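Local atomic coordinates of Rho guanine nucleotide exchange factor 11 (Homo sapiens, PDB entry 5JHH), a protein that probably activates Rho-family GTPases, RhoA above all, by promoting exchange of GDP for GTP through its tandem DH and PH domains. Residues 77-82 / 102-107. Residues are numbered along the deposited sequence; the frame is centred on the assembly and turned at random.
With GOL (glycerol), chain E.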
loop_
_atom_site.group_PDB
_atom_site.type_symbol
_atom_site.label_atom_id
_atom_site.label_comp_id
_atom_site.label_asym_id
_atom_site.label_seq_id
_atom_site.Cartn_x
_atom_site.Cartn_y
_atom_site.Cartn_z
ATOM N N HIS A 77 -18.983 -7.588 9.739
ATOM C CA HIS A 77 -18.612 -6.553 10.705
ATOM C C HIS A 77 -19.710 -6.216 11.716
ATOM O O HIS A 77 -19.405 -5.831 12.849
ATOM C CB HIS A 77 -18.121 -5.274 10.030
ATOM C CG HIS A 77 -16.800 -5.418 9.374
ATOM N ND1 HIS A 77 -15.617 -5.285 10.056
ATOM C CD2 HIS A 77 -16.464 -5.680 8.089
ATOM C CE1 HIS A 77 -14.611 -5.463 9.228
ATOM N NE2 HIS A 77 -15.098 -5.725 8.032
ATOM N N ASN A 78 -20.957 -6.308 11.310
ATOM C CA ASN A 78 -22.058 -6.008 12.201
ATOM C C ASN A 78 -22.143 -7.053 13.318
ATOM O O ASN A 78 -22.234 -6.703 14.481
ATOM C CB ASN A 78 -23.331 -6.006 11.396
ATOM C CG ASN A 78 -24.575 -5.764 12.236
ATOM O OD1 ASN A 78 -24.768 -4.702 12.805
ATOM N ND2 ASN A 78 -25.433 -6.755 12.279
ATOM N N SER A 79 -22.025 -8.320 12.967
ATOM C CA SER A 79 -22.050 -9.368 13.955
ATOM C C SER A 79 -20.966 -9.112 14.976
ATOM O O SER A 79 -21.215 -9.112 16.160
ATOM C CB SER A 79 -21.909 -10.755 13.317
ATOM O OG SER A 79 -20.646 -10.917 12.663
ATOM N N TRP A 80 -19.757 -8.847 14.523
ATOM C CA TRP A 80 -18.666 -8.600 15.451
ATOM C C TRP A 80 -18.959 -7.360 16.301
ATOM O O TRP A 80 -18.792 -7.343 17.517
ATOM C CB TRP A 80 -17.336 -8.421 14.696
ATOM C CG TRP A 80 -16.143 -8.668 15.533
ATOM C CD1 TRP A 80 -16.023 -9.632 16.474
ATOM C CD2 TRP A 80 -14.872 -7.986 15.489
ATOM N NE1 TRP A 80 -14.776 -9.596 17.034
ATOM C CE2 TRP A 80 -14.053 -8.585 16.461
ATOM C CE3 TRP A 80 -14.371 -6.884 14.765
ATOM C CZ2 TRP A 80 -12.723 -8.173 16.693
ATOM C CZ3 TRP A 80 -13.079 -6.468 14.981
ATOM C CH2 TRP A 80 -12.253 -7.120 15.952
ATOM N N CYS A 81 -19.396 -6.320 15.634
ATOM C CA CYS A 81 -19.804 -5.128 16.316
ATOM C C CYS A 81 -20.846 -5.394 17.406
ATOM O O CYS A 81 -20.743 -4.851 18.485
ATOM C CB CYS A 81 -20.394 -4.196 15.320
ATOM S SG CYS A 81 -19.771 -2.577 15.543
ATOM N N GLU A 82 -21.859 -6.204 17.127
ATOM C CA GLU A 82 -22.867 -6.513 18.142
ATOM C C GLU A 82 -22.276 -7.318 19.328
ATOM O O GLU A 82 -22.732 -7.152 20.463
ATOM C CB GLU A 82 -24.092 -7.255 17.560
ATOM C CG GLU A 82 -25.035 -6.412 16.681
ATOM C CD GLU A 82 -25.769 -5.280 17.421
ATOM O OE1 GLU A 82 -26.673 -5.582 18.227
ATOM O OE2 GLU A 82 -25.477 -4.075 17.180
ATOM N N LEU A 102 -10.551 -13.800 18.848
ATOM C CA LEU A 102 -10.514 -15.077 18.164
ATOM C C LEU A 102 -11.832 -15.409 17.458
ATOM O O LEU A 102 -11.832 -16.146 16.483
ATOM C CB LEU A 102 -10.149 -16.230 19.112
ATOM C CG LEU A 102 -8.784 -16.101 19.800
ATOM C CD1 LEU A 102 -8.631 -17.193 20.858
ATOM C CD2 LEU A 102 -7.643 -16.187 18.795
ATOM N N ALA A 103 -12.946 -14.905 17.954
ATOM C CA ALA A 103 -14.190 -15.197 17.319
ATOM C C ALA A 103 -14.294 -14.505 15.930
ATOM O O ALA A 103 -15.102 -14.910 15.076
ATOM C CB ALA A 103 -15.344 -14.809 18.224
ATOM N N ARG A 104 -13.466 -13.498 15.689
ATOM C CA ARG A 104 -13.419 -12.882 14.346
ATOM C C ARG A 104 -12.243 -13.320 13.487
ATOM O O ARG A 104 -12.329 -13.348 12.267
ATOM C CB ARG A 104 -13.439 -11.360 14.439
ATOM C CG ARG A 104 -13.766 -10.610 13.129
ATOM C CD ARG A 104 -14.103 -11.571 11.966
ATOM N NE ARG A 104 -15.488 -11.756 11.816
ATOM C CZ ARG A 104 -16.107 -12.710 11.163
ATOM N NH1 ARG A 104 -15.509 -13.737 10.591
ATOM N NH2 ARG A 104 -17.395 -12.609 11.147
ATOM N N PHE A 105 -11.131 -13.642 14.095
ATOM C CA PHE A 105 -9.901 -13.740 13.336
ATOM C C PHE A 105 -9.266 -15.078 13.348
ATOM O O PHE A 105 -8.188 -15.234 12.780
ATOM C CB PHE A 105 -8.875 -12.743 13.893
ATOM C CG PHE A 105 -9.307 -11.331 13.809
ATOM C CD1 PHE A 105 -9.673 -10.780 12.591
ATOM C CD2 PHE A 105 -9.276 -10.511 14.932
ATOM C CE1 PHE A 105 -10.098 -9.452 12.517
ATOM C CE2 PHE A 105 -9.650 -9.185 14.846
ATOM C CZ PHE A 105 -10.082 -8.663 13.626
ATOM N N ASP A 106 -9.895 -16.051 13.999
ATOM C CA ASP A 106 -9.335 -17.402 14.087
ATOM C C ASP A 106 -10.309 -18.462 13.545
ATOM O O ASP A 106 -11.516 -18.240 13.502
ATOM C CB ASP A 106 -9.016 -17.701 15.551
ATOM C CG ASP A 106 -8.105 -18.924 15.743
ATOM O OD1 ASP A 106 -7.165 -19.159 14.944
ATOM O OD2 ASP A 106 -8.324 -19.648 16.726
ATOM N N GLY A 107 -9.740 -19.610 13.168
ATOM C CA GLY A 107 -10.444 -20.771 12.712
ATOM C C GLY A 107 -11.426 -20.436 11.609
ATOM O O GLY A 107 -11.087 -19.704 10.702
HETATM C C1 GOL E . -19.273 -12.956 16.954
HETATM O O1 GOL E . -18.265 -12.059 17.420
HETATM C C2 GOL E . -19.016 -13.438 15.510
HETATM O O2 GOL E . -20.263 -13.280 14.870
HETATM C C3 GOL E . -17.890 -12.734 14.720
HETATM O O3 GOL E . -18.326 -11.651 13.854
#
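W80 reaches from helix 70-89 to the end of helix 98-105 and lays one face of its indole against the aliphatic part of R104. R104 CB sits 3.5 Å from the centroid of the five-membered ring and only 15° off the ring normal, a CH-pi contact, and CG continues over the same system, 3.7 Å from W80 CD2. With CG of W80 anti to the backbone N (chi1 -158°), the broad ring extends across the gap between the helices. Its apolar surface goes into the interface, while its one polar atom, NE1, is satisfied by a hydrogen bond to the carbonyl of L100.

F105 takes the six-membered end of the indole. Its edge points at the W80 face in an offset edge-to-face pair, centroids 5.0 Å apart and planes at 74°, with F105 CE2 3.5 Å from W80 CH2. A flat, wholly apolar ring suits this buried place.

Arginine serves R104's position twice over: its methylenes cover the indole, and bends at chi2 and chi3 bring the guanidinium round to S79, whose OG lies near its plane at the edge. The two polar ends stay 4.0 Å apart, S79 OG to R104 NH2, and a glycerol, probably from the crystallisation liquor, bridges them. Its O3 donates to S79 OG at 2.7 Å and accepts a weak bond from R104 NH2. S79 OG also bonds to the backbone carbonyls of E75 and I76 in its own helix.

Within the helical DH domain, the contact joins two helices close in sequence. Helix 18-54 meets W80 through E34, F105 also packs on Y173 and on C201 of helix 189-227, and L113 of helix 107-121 touches both R104 and F105.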